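Long-range contact in peptidase M16 inactive domain family protein (Pseudomonas fluorescens, PDB 3GWB), which is of unknown function but is probably an inactive relative of the M16 metallopeptidases: residues P34-S47 with Y91-S103. Residues are numbered along the deposited sequence; the frame is centred on the assembly and turned at random.
Sequences PMFDLRLIFAAGSS and YKDMAVASLRSLS
Strands 35-42 and 95-102 run antiparallel as inner neighbours in the mixed sheet of an M16-type alpha/beta domain, with Phe36, Leu38, Leu40 and Phe42 exchanging paired backbone hydrogen bonds with Ser101, Leu99, Ala97 and Ala95 respectively. Leu38 N to Leu99 O, 2.9 Å, is nearly straight at 172°. On the face these residues share, the Phe36 ring, its CG wedged between backbone N and carbonyl carbon (chi1 72°), leans across to Ser101, whose CB lies 4.1 Å from CZ, and turns an edge to Ser103 CA; the side chain also packs on Leu201 of strand 197-203. A serine here would probably leave Ser101 CB without its aromatic cover and open a gap against Leu201. Phe42 presents its ring edge to Ala95 O, 3.7 Å from CD2. On the other face, Asp37 OD2 rests against the aliphatic stem of Arg100, 3.4 Å from CG, while Val96 CG1 sits over one face of the Arg39 guanidinium, 3.9 Å from NH2. In the loops that follow 35-42 and precede 95-102, Lys92 O takes two bonds from Ser47, from N at 2.8 Å and from OG at 3.0 Å, and Tyr91 O accepts from Ser46 N. Strand 197-203 flanks 35-42 along its other edge; helix 105-120 packs on Leu38, Leu40 and Phe42, helix 365-377 covers Asp37, Arg39 and Ile41, and Leu102 of the second subunit packs on Pro34 and Met35.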
loop_
_atom_site.group_PDB
_atom_site.type_symbol
_atom_site.label_atom_id
_atom_site.label_comp_id
_atom_site.label_asym_id
_atom_site.label_seq_id
_atom_site.Cartn_x
_atom_site.Cartn_y
_atom_site.Cartn_z
ATOM N N PRO A 34 -21.077 12.276 -10.266
ATOM C CA PRO A 34 -21.885 11.175 -10.804
ATOM C C PRO A 34 -21.393 9.804 -10.342
ATOM O O PRO A 34 -21.094 8.922 -11.150
ATOM C CB PRO A 34 -21.746 11.370 -12.308
ATOM C CG PRO A 34 -20.305 11.794 -12.429
ATOM C CD PRO A 34 -20.176 12.818 -11.305
HETATM N N MSE A 35 -21.317 9.624 -9.035
HETATM C CA MSE A 35 -20.849 8.365 -8.475
HETATM C C MSE A 35 -21.326 8.221 -7.047
HETATM O O MSE A 35 -21.915 9.141 -6.489
HETATM C CB MSE A 35 -19.318 8.299 -8.529
HETATM C CG MSE A 35 -18.602 9.578 -8.120
HETATM SE SE MSE A 35 -16.801 9.545 -8.479
HETATM C CE MSE A 35 -16.771 8.528 -9.982
ATOM N N PHE A 36 -21.079 7.065 -6.451
ATOM C CA PHE A 36 -21.499 6.859 -5.076
ATOM C C PHE A 36 -20.645 5.789 -4.424
ATOM O O PHE A 36 -19.964 5.013 -5.109
ATOM C CB PHE A 36 -22.983 6.467 -5.017
ATOM C CG PHE A 36 -23.265 5.075 -5.506
ATOM C CD1 PHE A 36 -23.219 3.994 -4.632
ATOM C CD2 PHE A 36 -23.560 4.842 -6.842
ATOM C CE1 PHE A 36 -23.456 2.696 -5.086
ATOM C CE2 PHE A 36 -23.798 3.548 -7.312
ATOM C CZ PHE A 36 -23.749 2.473 -6.429
ATOM N N ASP A 37 -20.684 5.771 -3.097
ATOM C CA ASP A 37 -19.934 4.809 -2.311
ATOM C C ASP A 37 -20.896 3.986 -1.474
ATOM O O ASP A 37 -21.763 4.539 -0.794
ATOM C CB ASP A 37 -18.957 5.521 -1.378
ATOM C CG ASP A 37 -17.801 6.154 -2.121
ATOM O OD1 ASP A 37 -16.886 6.685 -1.460
ATOM O OD2 ASP A 37 -17.808 6.123 -3.367
ATOM N N LEU A 38 -20.744 2.668 -1.556
ATOM C CA LEU A 38 -21.548 1.726 -0.787
ATOM C C LEU A 38 -20.568 1.004 0.130
ATOM O O LEU A 38 -19.554 0.475 -0.325
ATOM C CB LEU A 38 -22.240 0.722 -1.714
ATOM C CG LEU A 38 -22.945 -0.482 -1.078
ATOM C CD1 LEU A 38 -24.048 -0.007 -0.145
ATOM C CD2 LEU A 38 -23.526 -1.372 -2.181
ATOM N N ARG A 39 -20.867 0.984 1.420
ATOM C CA ARG A 39 -19.988 0.332 2.375
ATOM C C ARG A 39 -20.814 -0.562 3.288
ATOM O O ARG A 39 -21.853 -0.150 3.805
ATOM C CB ARG A 39 -19.240 1.397 3.184
ATOM C CG ARG A 39 -18.120 0.889 4.086
ATOM C CD ARG A 39 -17.447 2.076 4.772
ATOM N NE ARG A 39 -16.394 1.697 5.717
ATOM C CZ ARG A 39 -15.173 1.304 5.371
ATOM N NH1 ARG A 39 -14.830 1.231 4.091
ATOM N NH2 ARG A 39 -14.287 0.994 6.311
ATOM N N LEU A 40 -20.359 -1.798 3.449
ATOM C CA LEU A 40 -21.032 -2.773 4.302
ATOM C C LEU A 40 -20.115 -3.083 5.470
ATOM O O LEU A 40 -18.962 -3.474 5.288
ATOM C CB LEU A 40 -21.332 -4.059 3.526
ATOM C CG LEU A 40 -22.590 -4.139 2.650
ATOM C CD1 LEU A 40 -22.744 -2.893 1.794
ATOM C CD2 LEU A 40 -22.506 -5.391 1.784
ATOM N N ILE A 41 -20.627 -2.891 6.676
ATOM C CA ILE A 41 -19.848 -3.161 7.866
ATOM C C ILE A 41 -20.501 -4.316 8.606
ATOM O O ILE A 41 -21.643 -4.198 9.044
ATOM C CB ILE A 41 -19.799 -1.926 8.810
ATOM C CG1 ILE A 41 -19.199 -0.712 8.090
ATOM C CG2 ILE A 41 -18.929 -2.241 10.006
ATOM C CD1 ILE A 41 -20.063 -0.155 6.969
ATOM N N PHE A 42 -19.787 -5.433 8.724
ATOM C CA PHE A 42 -20.296 -6.617 9.414
ATOM C C PHE A 42 -19.581 -6.780 10.746
ATOM O O PHE A 42 -18.411 -6.428 10.870
ATOM C CB PHE A 42 -20.018 -7.902 8.610
ATOM C CG PHE A 42 -20.633 -7.925 7.239
ATOM C CD1 PHE A 42 -21.820 -8.593 7.017
ATOM C CD2 PHE A 42 -20.002 -7.293 6.164
ATOM C CE1 PHE A 42 -22.379 -8.643 5.749
ATOM C CE2 PHE A 42 -20.559 -7.337 4.887
ATOM C CZ PHE A 42 -21.749 -8.013 4.680
ATOM N N ALA A 43 -20.289 -7.306 11.739
ATOM C CA ALA A 43 -19.673 -7.599 13.030
ATOM C C ALA A 43 -19.030 -8.966 12.778
ATOM O O ALA A 43 -19.463 -9.990 13.328
ATOM C CB ALA A 43 -20.732 -7.700 14.114
ATOM N N ALA A 44 -18.013 -8.972 11.918
ATOM C CA ALA A 44 -17.302 -10.191 11.531
ATOM C C ALA A 44 -15.779 -10.055 11.599
ATOM O O ALA A 44 -15.062 -10.529 10.712
ATOM C CB ALA A 44 -17.714 -10.593 10.117
ATOM N N GLY A 45 -15.285 -9.400 12.644
ATOM C CA GLY A 45 -13.849 -9.241 12.804
ATOM C C GLY A 45 -13.261 -10.422 13.550
ATOM O O GLY A 45 -13.967 -11.374 13.863
ATOM N N SER A 46 -11.968 -10.353 13.851
ATOM C CA SER A 46 -11.286 -11.436 14.538
ATOM C C SER A 46 -11.856 -11.748 15.920
ATOM O O SER A 46 -11.667 -12.854 16.442
ATOM C CB SER A 46 -9.785 -11.134 14.638
ATOM O OG SER A 46 -9.540 -9.932 15.347
ATOM N N SER A 47 -12.569 -10.792 16.504
ATOM C CA SER A 47 -13.163 -11.001 17.820
ATOM C C SER A 47 -14.219 -12.110 17.760
ATOM O O SER A 47 -14.658 -12.620 18.791
ATOM C CB SER A 47 -13.789 -9.697 18.346
ATOM O OG SER A 47 -14.885 -9.265 17.549
ATOM N N TYR A 91 -10.872 -6.585 10.608
ATOM C CA TYR A 91 -10.149 -6.061 11.757
ATOM C C TYR A 91 -10.519 -6.818 13.025
ATOM O O TYR A 91 -10.869 -7.991 12.966
ATOM C CB TYR A 91 -10.477 -4.573 11.885
ATOM C CG TYR A 91 -10.315 -3.864 10.559
ATOM C CD1 TYR A 91 -9.046 -3.610 10.039
ATOM C CD2 TYR A 91 -11.422 -3.538 9.778
ATOM C CE1 TYR A 91 -8.879 -3.054 8.775
ATOM C CE2 TYR A 91 -11.271 -2.980 8.508
ATOM C CZ TYR A 91 -9.996 -2.743 8.012
ATOM O OH TYR A 91 -9.828 -2.206 6.757
ATOM N N LYS A 92 -10.440 -6.143 14.168
ATOM C CA LYS A 92 -10.757 -6.762 15.447
ATOM C C LYS A 92 -12.255 -6.926 15.663
ATOM O O LYS A 92 -12.722 -8.023 15.951
ATOM C CB LYS A 92 -10.180 -5.930 16.600
ATOM C CG LYS A 92 -8.667 -5.854 16.648
ATOM C CD LYS A 92 -8.068 -7.145 17.139
ATOM C CE LYS A 92 -6.588 -6.982 17.454
ATOM N NZ LYS A 92 -6.049 -8.210 18.090
ATOM N N ASP A 93 -13.015 -5.842 15.538
ATOM C CA ASP A 93 -14.451 -5.951 15.760
ATOM C C ASP A 93 -15.339 -5.805 14.530
ATOM O O ASP A 93 -16.551 -5.954 14.623
ATOM C CB ASP A 93 -14.901 -4.992 16.887
ATOM C CG ASP A 93 -14.552 -3.545 16.615
ATOM O OD1 ASP A 93 -13.796 -3.276 15.658
ATOM O OD2 ASP A 93 -15.032 -2.667 17.372
HETATM N N MSE A 94 -14.751 -5.536 13.369
HETATM C CA MSE A 94 -15.546 -5.416 12.154
HETATM C C MSE A 94 -14.824 -5.961 10.926
HETATM O O MSE A 94 -13.615 -6.193 10.946
HETATM C CB MSE A 94 -15.961 -3.954 11.898
HETATM C CG MSE A 94 -14.817 -2.939 11.813
HETATM SE SE MSE A 94 -15.322 -1.312 11.146
HETATM C CE MSE A 94 -16.240 -0.627 12.512
ATOM N N ALA A 95 -15.599 -6.192 9.874
ATOM C CA ALA A 95 -15.095 -6.671 8.592
ATOM C C ALA A 95 -15.882 -5.849 7.583
ATOM O O ALA A 95 -17.074 -5.596 7.774
ATOM C CB ALA A 95 -15.382 -8.160 8.412
ATOM N N VAL A 96 -15.223 -5.432 6.510
ATOM C CA VAL A 96 -15.896 -4.599 5.529
ATOM C C VAL A 96 -15.788 -5.075 4.091
ATOM O O VAL A 96 -14.872 -5.812 3.719
ATOM C CB VAL A 96 -15.351 -3.147 5.591
ATOM C CG1 VAL A 96 -15.309 -2.663 7.046
ATOM C CG2 VAL A 96 -13.958 -3.082 4.987
ATOM N N ALA A 97 -16.771 -4.656 3.305
ATOM C CA ALA A 97 -16.833 -4.931 1.884
ATOM C C ALA A 97 -17.379 -3.613 1.349
ATOM O O ALA A 97 -18.399 -3.106 1.840
ATOM C CB ALA A 97 -17.776 -6.068 1.591
ATOM N N SER A 98 -16.695 -3.046 0.363
ATOM C CA SER A 98 -17.106 -1.764 -0.190
ATOM C C SER A 98 -17.084 -1.720 -1.709
ATOM O O SER A 98 -16.383 -2.495 -2.364
ATOM C CB SER A 98 -16.210 -0.642 0.353
ATOM O OG SER A 98 -14.851 -0.820 -0.025
ATOM N N LEU A 99 -17.858 -0.792 -2.257
ATOM C CA LEU A 99 -17.952 -0.607 -3.696
ATOM C C LEU A 99 -18.087 0.869 -4.043
ATOM O O LEU A 99 -18.940 1.566 -3.496
ATOM C CB LEU A 99 -19.175 -1.338 -4.247
ATOM C CG LEU A 99 -19.445 -1.163 -5.744
ATOM C CD1 LEU A 99 -18.538 -2.098 -6.524
ATOM C CD2 LEU A 99 -20.896 -1.483 -6.054
ATOM N N ARG A 100 -17.226 1.352 -4.928
ATOM C CA ARG A 100 -17.332 2.726 -5.390
ATOM C C ARG A 100 -17.745 2.499 -6.836
ATOM O O ARG A 100 -17.136 1.689 -7.532
ATOM C CB ARG A 100 -15.993 3.462 -5.308
ATOM C CG ARG A 100 -16.053 4.854 -5.927
ATOM C CD ARG A 100 -15.004 5.829 -5.367
ATOM N NE ARG A 100 -13.621 5.379 -5.546
ATOM C CZ ARG A 100 -12.990 4.538 -4.728
ATOM N NH1 ARG A 100 -13.614 4.046 -3.663
ATOM N NH2 ARG A 100 -11.732 4.191 -4.973
ATOM N N SER A 101 -18.783 3.191 -7.286
ATOM C CA SER A 101 -19.277 2.985 -8.640
ATOM C C SER A 101 -19.870 4.237 -9.271
ATOM O O SER A 101 -20.327 5.142 -8.571
ATOM C CB SER A 101 -20.338 1.872 -8.607
ATOM O OG SER A 101 -21.091 1.788 -9.805
ATOM N N LEU A 102 -19.837 4.291 -10.600
ATOM C CA LEU A 102 -20.436 5.402 -11.313
ATOM C C LEU A 102 -21.919 5.252 -10.980
ATOM O O LEU A 102 -22.396 4.131 -10.780
ATOM C CB LEU A 102 -20.210 5.255 -12.817
ATOM C CG LEU A 102 -18.778 5.524 -13.292
ATOM C CD1 LEU A 102 -18.635 5.156 -14.759
ATOM C CD2 LEU A 102 -18.445 6.996 -13.081
ATOM N N SER A 103 -22.642 6.367 -10.924
ATOM C CA SER A 103 -24.059 6.342 -10.576
ATOM C C SER A 103 -25.005 6.000 -11.726
ATOM O O SER A 103 -26.144 5.597 -11.487
ATOM C CB SER A 103 -24.469 7.682 -9.949
ATOM O OG SER A 103 -24.287 8.758 -10.852
HETATM O O HOH W 1 -16.655 -8.524 15.323
HETATM O O HOH W 2 -8.641 -10.513 17.682
#